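Local coordinates for protein putative NAD(P)H nitroreductase ydfN (PDB 3BEM) that binds flavin mononucleotide as a homodimer and is probably an NAD(P)H-dependent nitroreductase that may contribute to the degradation of aromatic compounds, at residues 62-67 with 71-76; 81-86 with 166-171; 152-157 with 190-195. The protein carries 3 engineered substitutions. One frame throughout, in Å; residues are numbered along the deposited sequence. Where two conformers were deposited one is given.

Contact 1. Residues 62-67 with 71-76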
loop_
_atom_site.group_PDB
_atom_site.type_symbol
_atom_site.label_atom_id
_atom_site.label_comp_id
_atom_site.label_asym_id
_atom_site.label_seq_id
_atom_site.Cartn_x
_atom_site.Cartn_y
_atom_site.Cartn_z
ATOM N N VAL B 62 -1.108 -14.455 7.411
ATOM C CA VAL B 62 -1.208 -15.426 8.479
ATOM C C VAL B 62 -1.896 -14.683 9.596
ATOM O O VAL B 62 -1.370 -13.675 10.117
ATOM C CB VAL B 62 0.117 -15.950 8.898
ATOM C CG1 VAL B 62 -0.064 -16.877 10.107
ATOM C CG2 VAL B 62 0.765 -16.681 7.712
ATOM N N THR B 63 -3.075 -15.164 9.952
ATOM C CA THR B 63 -3.933 -14.468 10.900
ATOM C C THR B 63 -3.991 -15.224 12.223
ATOM O O THR B 63 -4.516 -16.348 12.278
ATOM C CB THR B 63 -5.358 -14.283 10.334
ATOM O OG1 THR B 63 -5.277 -13.646 9.046
ATOM C CG2 THR B 63 -6.227 -13.462 11.271
ATOM N N VAL B 64 -3.439 -14.606 13.264
ATOM C CA VAL B 64 -3.260 -15.264 14.553
ATOM C C VAL B 64 -4.348 -14.807 15.511
ATOM O O VAL B 64 -4.382 -13.639 15.935
ATOM C CB VAL B 64 -1.863 -14.992 15.163
ATOM C CG1 VAL B 64 -1.658 -15.846 16.440
ATOM C CG2 VAL B 64 -0.755 -15.257 14.091
ATOM N N LEU B 65 -5.207 -15.760 15.881
ATOM C CA LEU B 65 -6.291 -15.539 16.841
ATOM C C LEU B 65 -5.913 -16.168 18.173
ATOM O O LEU B 65 -6.402 -15.786 19.246
ATOM C CB LEU B 65 -7.597 -16.165 16.306
ATOM C CG LEU B 65 -8.098 -15.727 14.920
ATOM C CD1 LEU B 65 -9.244 -16.628 14.413
ATOM C CD2 LEU B 65 -8.522 -14.309 14.977
ATOM N N ASP B 66 -5.042 -17.161 18.112
ATOM C CA ASP B 66 -4.653 -17.898 19.322
ATOM C C ASP B 66 -3.903 -17.024 20.323
ATOM O O ASP B 66 -2.819 -16.526 20.039
ATOM C CB ASP B 66 -3.818 -19.133 18.955
ATOM C CG ASP B 66 -3.575 -20.045 20.152
ATOM O OD1 ASP B 66 -2.677 -19.756 20.967
ATOM O OD2 ASP B 66 -4.321 -21.026 20.303
ATOM N N GLN B 67 -4.449 -16.884 21.532
ATOM C CA GLN B 67 -3.861 -15.984 22.487
ATOM C C GLN B 67 -2.476 -16.450 22.962
ATOM O O GLN B 67 -1.585 -15.647 23.229
ATOM C CB GLN B 67 -4.821 -15.742 23.643
ATOM C CG GLN B 67 -4.392 -14.659 24.562
ATOM C CD GLN B 67 -4.244 -13.285 23.901
ATOM O OE1 GLN B 67 -4.736 -13.026 22.814
ATOM N NE2 GLN B 67 -3.584 -12.400 24.609
ATOM N N GLU B 71 0.821 -14.063 22.732
ATOM C CA GLU B 71 1.729 -13.871 23.852
ATOM C C GLU B 71 3.154 -14.159 23.410
ATOM O O GLU B 71 4.062 -13.363 23.693
ATOM C CB GLU B 71 1.358 -14.752 25.047
ATOM C CG GLU B 71 0.075 -14.331 25.794
ATOM C CD GLU B 71 -0.489 -15.440 26.751
ATOM O OE1 GLU B 71 0.159 -16.509 26.967
ATOM O OE2 GLU B 71 -1.611 -15.244 27.279
ATOM N N LYS B 72 3.347 -15.271 22.690
ATOM C CA LYS B 72 4.672 -15.658 22.202
ATOM C C LYS B 72 5.255 -14.738 21.140
ATOM O O LYS B 72 6.467 -14.698 20.971
ATOM C CB LYS B 72 4.679 -17.103 21.688
ATOM C CG LYS B 72 4.413 -18.169 22.737
ATOM C CD LYS B 72 4.203 -19.541 22.070
ATOM N N LEU B 73 4.412 -13.975 20.432
ATOM C CA LEU B 73 4.894 -13.021 19.460
ATOM C C LEU B 73 5.344 -11.699 20.100
ATOM O O LEU B 73 6.014 -10.906 19.454
ATOM C CB LEU B 73 3.806 -12.729 18.420
ATOM C CG LEU B 73 3.563 -13.822 17.382
ATOM C CD1 LEU B 73 2.316 -13.577 16.596
ATOM C CD2 LEU B 73 4.781 -13.911 16.418
ATOM N N LYS B 74 4.997 -11.461 21.357
ATOM C CA LYS B 74 5.301 -10.166 21.995
ATOM C C LYS B 74 6.786 -9.850 21.967
ATOM O O LYS B 74 7.161 -8.712 21.629
ATOM C CB LYS B 74 4.790 -10.091 23.439
ATOM C CG LYS B 74 4.938 -8.707 24.017
ATOM C CD LYS B 74 4.003 -8.449 25.223
ATOM C CE LYS B 74 4.743 -8.244 26.499
ATOM N NZ LYS B 74 5.475 -6.956 26.495
ATOM N N GLN B 75 7.623 -10.821 22.355
ATOM C CA GLN B 75 9.074 -10.624 22.344
ATOM C C GLN B 75 9.565 -10.356 20.937
ATOM O O GLN B 75 10.411 -9.485 20.749
ATOM C CB GLN B 75 9.838 -11.811 22.982
ATOM N N ALA B 76 9.028 -11.074 19.955
ATOM C CA ALA B 76 9.436 -10.922 18.554
ATOM C C ALA B 76 9.037 -9.540 17.999
ATOM O O ALA B 76 9.725 -8.988 17.136
ATOM C CB ALA B 76 8.834 -12.031 17.695
#

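Contact 2. Residues 81-86 with 166-171. With FMN (flavin mononucleotide), chain G.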
loop_
_atom_site.group_PDB
_atom_site.type_symbol
_atom_site.label_atom_id
_atom_site.label_comp_id
_atom_site.label_asym_id
_atom_site.label_seq_id
_atom_site.Cartn_x
_atom_site.Cartn_y
_atom_site.Cartn_z
ATOM N N TYR B 81 3.179 -4.578 23.630
ATOM C CA TYR B 81 2.071 -5.227 24.298
ATOM C C TYR B 81 0.793 -5.290 23.488
ATOM O O TYR B 81 -0.026 -6.207 23.676
ATOM C CB TYR B 81 1.786 -4.489 25.587
ATOM C CG TYR B 81 0.658 -5.111 26.355
ATOM C CD1 TYR B 81 0.824 -6.328 26.983
ATOM C CD2 TYR B 81 -0.581 -4.467 26.450
ATOM C CE1 TYR B 81 -0.229 -6.924 27.675
ATOM C CE2 TYR B 81 -1.628 -5.056 27.123
ATOM C CZ TYR B 81 -1.439 -6.278 27.732
ATOM O OH TYR B 81 -2.481 -6.833 28.442
ATOM N N LYS B 82 0.625 -4.374 22.541
ATOM C CA LYS B 82 -0.566 -4.437 21.679
ATOM C C LYS B 82 -0.735 -5.773 20.907
ATOM O O LYS B 82 -1.851 -6.121 20.553
ATOM C CB LYS B 82 -0.653 -3.187 20.767
ATOM C CG LYS B 82 0.361 -3.138 19.696
ATOM C CD LYS B 82 0.258 -1.792 18.865
ATOM C CE LYS B 82 0.967 -0.683 19.513
ATOM N NZ LYS B 82 0.607 0.517 18.781
ATOM N N VAL B 83 0.345 -6.525 20.668
ATOM C CA VAL B 83 0.220 -7.865 20.093
ATOM C C VAL B 83 -0.633 -8.763 21.010
ATOM O O VAL B 83 -1.441 -9.566 20.522
ATOM C CB VAL B 83 1.601 -8.508 19.789
ATOM C CG1 VAL B 83 1.498 -9.998 19.608
ATOM C CG2 VAL B 83 2.215 -7.896 18.544
ATOM N N VAL B 84 -0.462 -8.607 22.322
ATOM C CA VAL B 84 -1.228 -9.390 23.328
ATOM C C VAL B 84 -2.676 -8.915 23.482
ATOM O O VAL B 84 -3.602 -9.734 23.490
ATOM C CB VAL B 84 -0.453 -9.380 24.679
ATOM C CG1 VAL B 84 -1.243 -10.062 25.826
ATOM C CG2 VAL B 84 0.914 -10.036 24.462
ATOM N N SER B 85 -2.874 -7.603 23.594
ATOM C CA SER B 85 -4.212 -7.040 23.856
ATOM C C SER B 85 -5.114 -7.059 22.617
ATOM O O SER B 85 -6.317 -7.010 22.738
ATOM C CB SER B 85 -4.120 -5.619 24.365
ATOM O OG SER B 85 -3.404 -4.808 23.440
ATOM N N SER B 86 -4.513 -7.050 21.426
ATOM C CA SER B 86 -5.276 -7.131 20.181
ATOM C C SER B 86 -6.239 -8.296 20.087
ATOM O O SER B 86 -6.062 -9.336 20.739
ATOM C CB SER B 86 -4.336 -7.233 18.973
ATOM O OG SER B 86 -3.570 -8.426 18.977
ATOM N N CYS B 166 -3.494 -1.304 13.819
ATOM C CA CYS B 166 -2.192 -0.625 13.895
ATOM C C CYS B 166 -1.252 -1.392 12.992
ATOM O O CYS B 166 -0.985 -2.550 13.259
ATOM C CB CYS B 166 -1.682 -0.564 15.310
ATOM S SG CYS B 166 -0.225 0.533 15.350
ATOM N N PRO B 167 -0.747 -0.778 11.922
ATOM C CA PRO B 167 0.312 -1.364 11.111
ATOM C C PRO B 167 1.593 -1.265 11.891
ATOM O O PRO B 167 1.782 -0.303 12.654
ATOM C CB PRO B 167 0.346 -0.492 9.888
ATOM C CG PRO B 167 -0.107 0.829 10.376
ATOM C CD PRO B 167 -1.063 0.607 11.506
HETATM N N MSE B 168 2.462 -2.243 11.744
HETATM C CA MSE B 168 3.666 -2.392 12.558
HETATM C C MSE B 168 4.845 -2.923 11.725
HETATM O O MSE B 168 4.705 -3.857 10.944
HETATM C CB MSE B 168 3.396 -3.332 13.760
HETATM C CG MSE B 168 2.194 -2.900 14.580
HETATM SE SE MSE B 168 1.649 -4.332 15.769
HETATM C CE MSE B 168 3.186 -4.284 17.006
ATOM N N ILE B 169 5.990 -2.309 11.944
ATOM C CA ILE B 169 7.255 -2.799 11.404
ATOM C C ILE B 169 8.253 -3.056 12.523
ATOM O O ILE B 169 9.347 -3.574 12.288
ATOM C CB ILE B 169 7.836 -1.814 10.373
ATOM C CG1 ILE B 169 8.890 -2.482 9.477
ATOM C CG2 ILE B 169 8.397 -0.541 11.069
ATOM C CD1 ILE B 169 8.412 -3.618 8.690
ATOM N N GLY B 170 7.875 -2.716 13.751
ATOM C CA GLY B 170 8.679 -2.954 14.925
ATOM C C GLY B 170 8.715 -4.382 15.413
ATOM O O GLY B 170 8.210 -4.682 16.447
ATOM N N PHE B 171 9.271 -5.270 14.607
ATOM C CA PHE B 171 9.380 -6.706 14.905
ATOM C C PHE B 171 10.600 -7.304 14.258
ATOM O O PHE B 171 11.119 -6.764 13.277
ATOM C CB PHE B 171 8.107 -7.466 14.496
ATOM C CG PHE B 171 7.852 -7.498 13.029
ATOM C CD1 PHE B 171 8.437 -8.460 12.227
ATOM C CD2 PHE B 171 7.003 -6.554 12.439
ATOM C CE1 PHE B 171 8.200 -8.479 10.851
ATOM C CE2 PHE B 171 6.772 -6.565 11.055
ATOM C CZ PHE B 171 7.380 -7.531 10.260
HETATM N N1 FMN G . 2.943 1.805 15.350
HETATM C C2 FMN G . 3.406 1.128 16.450
HETATM O O2 FMN G . 2.895 1.411 17.541
HETATM N N3 FMN G . 4.380 0.170 16.337
HETATM C C4 FMN G . 4.986 -0.121 15.126
HETATM O O4 FMN G . 5.771 -1.091 15.082
HETATM C C4A FMN G . 4.514 0.563 14.007
HETATM N N5 FMN G . 5.093 0.327 12.757
HETATM C C5A FMN G . 4.524 0.942 11.658
HETATM C C6 FMN G . 5.027 0.601 10.389
HETATM C C7 FMN G . 4.462 1.185 9.250
HETATM C C7M FMN G . 4.815 0.564 7.902
HETATM C C8 FMN G . 3.432 2.110 9.350
HETATM C C8M FMN G . 2.572 2.417 8.127
HETATM C C9 FMN G . 2.965 2.495 10.607
HETATM C C9A FMN G . 3.482 1.889 11.752
HETATM N N10 FMN G . 2.990 2.223 13.031
HETATM C C10 FMN G . 3.487 1.518 14.119
HETATM C "C1'" FMN G . 1.995 3.323 13.165
HETATM C "C2'" FMN G . 2.521 4.736 12.899
HETATM O "O2'" FMN G . 3.204 5.187 14.060
HETATM C "C3'" FMN G . 1.322 5.623 12.598
HETATM O "O3'" FMN G . 0.722 5.136 11.367
HETATM C "C4'" FMN G . 1.639 7.119 12.545
HETATM O "O4'" FMN G . 2.114 7.560 13.830
HETATM C "C5'" FMN G . 0.363 7.910 12.144
HETATM O "O5'" FMN G . -0.743 7.685 13.049
HETATM P P FMN G . -2.216 7.696 12.410
HETATM O O1P FMN G . -2.423 9.047 11.804
HETATM O O2P FMN G . -2.084 6.586 11.432
HETATM O O3P FMN G . -3.170 7.420 13.544
#

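Contact 3. Residues 152-157 with 190-195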
loop_
_atom_site.group_PDB
_atom_site.type_symbol
_atom_site.label_atom_id
_atom_site.label_comp_id
_atom_site.label_asym_id
_atom_site.label_seq_id
_atom_site.Cartn_x
_atom_site.Cartn_y
_atom_site.Cartn_z
HETATM N N MSE B 152 -2.925 -1.809 2.928
HETATM C CA MSE B 152 -3.705 -0.590 3.046
HETATM C C MSE B 152 -5.186 -0.865 2.815
HETATM O O MSE B 152 -6.061 -0.345 3.512
HETATM C CB MSE B 152 -3.193 0.466 2.087
HETATM C CG MSE B 152 -3.865 1.793 2.177
HETATM SE SE MSE B 152 -3.302 2.850 3.738
HETATM C CE MSE B 152 -4.781 2.559 4.951
HETATM N N MSE B 153 -5.467 -1.707 1.816
HETATM C CA MSE B 153 -6.822 -2.151 1.562
HETATM C C MSE B 153 -7.387 -2.896 2.777
HETATM O O MSE B 153 -8.547 -2.677 3.167
HETATM C CB MSE B 153 -6.903 -3.014 0.283
HETATM C CG MSE B 153 -8.275 -3.560 0.037
HETATM SE SE MSE B 153 -9.446 -2.247 -0.619
HETATM C CE MSE B 153 -8.915 -2.285 -2.586
ATOM N N PHE B 154 -6.583 -3.754 3.390
ATOM C CA PHE B 154 -7.047 -4.439 4.628
ATOM C C PHE B 154 -7.463 -3.433 5.715
ATOM O O PHE B 154 -8.524 -3.553 6.316
ATOM C CB PHE B 154 -6.010 -5.409 5.194
ATOM C CG PHE B 154 -6.508 -6.097 6.458
ATOM C CD1 PHE B 154 -7.423 -7.140 6.382
ATOM C CD2 PHE B 154 -6.231 -5.561 7.708
ATOM C CE1 PHE B 154 -7.955 -7.683 7.522
ATOM C CE2 PHE B 154 -6.776 -6.103 8.849
ATOM C CZ PHE B 154 -7.640 -7.173 8.744
HETATM N N MSE B 155 -6.596 -2.478 5.990
HETATM C CA MSE B 155 -6.843 -1.512 7.051
HETATM C C MSE B 155 -8.120 -0.679 6.788
HETATM O O MSE B 155 -8.854 -0.404 7.717
HETATM C CB MSE B 155 -5.573 -0.683 7.330
HETATM C CG MSE B 155 -4.508 -1.520 7.916
HETATM SE SE MSE B 155 -3.045 -0.324 8.449
HETATM C CE MSE B 155 -2.096 -0.268 6.730
ATOM N N LEU B 156 -8.344 -0.230 5.538
ATOM C CA LEU B 156 -9.563 0.516 5.207
ATOM C C LEU B 156 -10.814 -0.374 5.287
ATOM O O LEU B 156 -11.856 0.091 5.757
ATOM C CB LEU B 156 -9.456 1.189 3.865
ATOM C CG LEU B 156 -8.473 2.394 3.900
ATOM C CD1 LEU B 156 -8.092 2.689 2.437
ATOM C CD2 LEU B 156 -9.035 3.616 4.683
ATOM N N SER B 157 -10.677 -1.650 4.907
ATOM C CA SER B 157 -11.778 -2.616 5.094
ATOM C C SER B 157 -12.137 -2.780 6.578
ATOM O O SER B 157 -13.287 -2.769 6.972
ATOM C CB SER B 157 -11.399 -3.971 4.489
ATOM O OG SER B 157 -11.121 -3.867 3.086
HETATM N N MSE B 190 4.797 -6.737 6.803
HETATM C CA MSE B 190 4.323 -5.978 7.950
HETATM C C MSE B 190 3.499 -6.842 8.849
HETATM O O MSE B 190 3.127 -7.943 8.484
HETATM C CB MSE B 190 3.553 -4.697 7.548
HETATM C CG MSE B 190 2.249 -4.710 7.030
HETATM SE SE MSE B 190 1.741 -2.732 6.767
HETATM C CE MSE B 190 2.587 -2.768 5.062
HETATM N N MSE B 191 3.291 -6.317 10.038
HETATM C CA MSE B 191 2.388 -6.887 11.013
HETATM C C MSE B 191 1.223 -5.892 11.164
HETATM O O MSE B 191 1.415 -4.689 11.100
HETATM C CB MSE B 191 3.158 -7.099 12.313
HETATM C CG MSE B 191 2.375 -7.636 13.442
HETATM SE SE MSE B 191 3.604 -7.779 15.021
HETATM C CE MSE B 191 4.753 -9.069 14.203
ATOM N N ILE B 192 0.008 -6.391 11.337
ATOM C CA ILE B 192 -1.135 -5.537 11.619
ATOM C C ILE B 192 -1.878 -6.119 12.781
ATOM O O ILE B 192 -2.339 -7.267 12.692
ATOM C CB ILE B 192 -2.102 -5.425 10.425
ATOM C CG1 ILE B 192 -1.339 -4.911 9.169
ATOM C CG2 ILE B 192 -3.274 -4.492 10.766
ATOM C CD1 ILE B 192 -2.170 -4.975 7.867
ATOM N N THR B 193 -2.029 -5.329 13.831
ATOM C CA THR B 193 -2.942 -5.700 14.910
ATOM C C THR B 193 -4.308 -5.154 14.607
ATOM O O THR B 193 -4.450 -4.069 14.028
ATOM C CB THR B 193 -2.467 -5.241 16.292
ATOM O OG1 THR B 193 -1.971 -3.910 16.242
ATOM C CG2 THR B 193 -1.409 -6.157 16.819
ATOM N N ILE B 194 -5.344 -5.882 15.045
ATOM C CA ILE B 194 -6.723 -5.460 14.873
ATOM C C ILE B 194 -7.462 -5.659 16.196
ATOM O O ILE B 194 -7.189 -6.598 16.943
ATOM C CB ILE B 194 -7.402 -6.222 13.693
ATOM C CG1 ILE B 194 -8.799 -5.665 13.453
ATOM C CG2 ILE B 194 -7.436 -7.769 13.970
ATOM C CD1 ILE B 194 -9.414 -6.152 12.166
ATOM N N GLY B 195 -8.398 -4.755 16.510
ATOM C CA GLY B 195 -9.151 -4.820 17.712
ATOM C C GLY B 195 -9.985 -3.596 17.897
ATOM O O GLY B 195 -10.323 -2.947 16.918
#

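Contact 1. Residues 62-67 with 71-76
Val64 and Leu73 meet through single methyl groups, CG2 of Val64 lying 4.3 Å from CD1 of Leu73, a loose apolar touch between the end of a strand and the helix that follows it. Both side chains are buried and both leave the backbone toward the opposite segment. The other link is the first full turn of that helix: Glu71 N donates to Gln67 O at 2.9 Å, nearly straight at 171° about the hydrogen. With CG beside the backbone N, a chi1 of -71° brings CG of Glu71 to 3.3 Å from Gln67 O, and the chain then continues extended. Glu71 OE2 lies 3.9 Å from Gln67 CG, the amide and carboxylate planes almost perpendicular at 85°. The contact is thus a strand-to-helix connection at the edge of the antiparallel sheet of the nitroreductase fold, strand 59-64 being outermost within this chain. Asp66 occupies the N-cap between the two elements, its OD1 accepting from Val69 N and capping the first turn of the helix. The polar end of Gln67 is held by two hydrogen bonds: OE1 takes one from Lys70 NZ, while NE2 gives one to Val84 O. On the strand itself, Val62 and Thr63 pair in parallel fashion with a strand of the second subunit, which carries the sheet across the dimer interface.

Contact 2. Residues 81-86 with 166-171
Lys82 leaves its helix with CG wedged between the backbone N and the carbonyl carbon (chi1 71°), and a bend at chi3 (83°) carries its amino group to Cys166 and the flavin. Cys166 answers with SG swung away from its own N (chi1 -170°). NZ of Lys82 comes to 3.5 Å from SG of Cys166, and donates a hydrogen bond of 2.8 Å to FMN O2; a further bond to Ala26 O helps fix the amino group. Met168, modelled as selenomethionine, runs alongside Lys82 in the opposite sense, and its CE methyl lies 4.1 Å from Lys82 CG; it also meets Val83 in one of that residue's two conformers. This is the FMN pocket of the nitroreductase fold, where the edge strand 164-168 passes across one face of the isoalloxazine: SG of Cys166 lies 3.4 Å from FMN N1, and CG of Pro167 packs 3.5 Å from FMN C9. Past the strand, the main chain turns to the rim of the ring. Ile169 N donates to FMN N5 at 2.9 Å and Gly170 N to FMN O4 at 3.0 Å, Gly170 being the centre of an inverse gamma turn. The lysine near O2 would be expected to draw electron density toward the N1-C2 side, consistent with stabilising a reduced flavin. Pro51 of the second subunit packs on Pro167, so the partner chain borders the same pocket.

Contact 3. Residues 152-157 with 190-195
Phe154 and Met155, the latter also a selenomethionine, reach from helix 152-157 to Ile192 and Ile194 on strand 190-195, and the contact across the two segments is wholly apolar. Aromatic packing comes first. The Phe154 ring, placed by a CG anti to the backbone N (chi1 180°), extends toward the strand and receives two methyls at different points: CD1 of Ile192 lies 4.1 Å from CD2 of Phe154, and CD1 of Ile194 lies 4.0 Å from its CZ. Both approach the ring obliquely. Ile192 and Phe154 lie alongside, pointing in opposite senses, whereas Ile194 comes to the ring at about a right angle. Aliphatic packing completes the seam. CG of Met155 sits 4.2 Å from the same Ile192 CD1, which therefore touches two consecutive side chains of the helix. Polar bonds serve the helix itself: Met153 O accepts both the Ser157 backbone N at 2.9 Å and its OG at 2.8 Å, from opposite faces of the carbonyl plane, satisfying a buried hydroxyl within the turn. The two segments run almost parallel, 5° apart with axes 10.6 Å from each other, as one layer of helix over sheet in this alpha+beta fold. Helix 37-47 also packs on Phe154, through Phe44, whose ring meets it at about 35°, and through Met43 and Val47. Strand 190-195 is flanked in the sheet by strands 88-95 and 164-168, while Phe16 of the second subunit packs on Leu156 and Ser157 of helix 136-161, and Leu149 of that subunit on Met155.

From the N terminus, contact 1 closes first, a short local loop from edge strand 59-64 into helix 67-76. Contact 2 opens a few residues later at helix 82-85 and stays open through strand 88-95 and the long helices. Contact 3 begins at 152-157, before contact 2 closes at 166-171, and itself closes at 190-195; the two loops therefore cross, whereas contact 1 stands in series with both. Contacts 2 and 3 join where strands 164-168 and 186-195 pair, through probable backbone hydrogen bonds such as Met168 N to Met191 O. Contact 1 touches contact 2 where Lys74 packs on Val84. They join strand 59-64 to helix 67-76, strand 164-168 to helix 82-85, and inner strand 186-195 to helix 136-161.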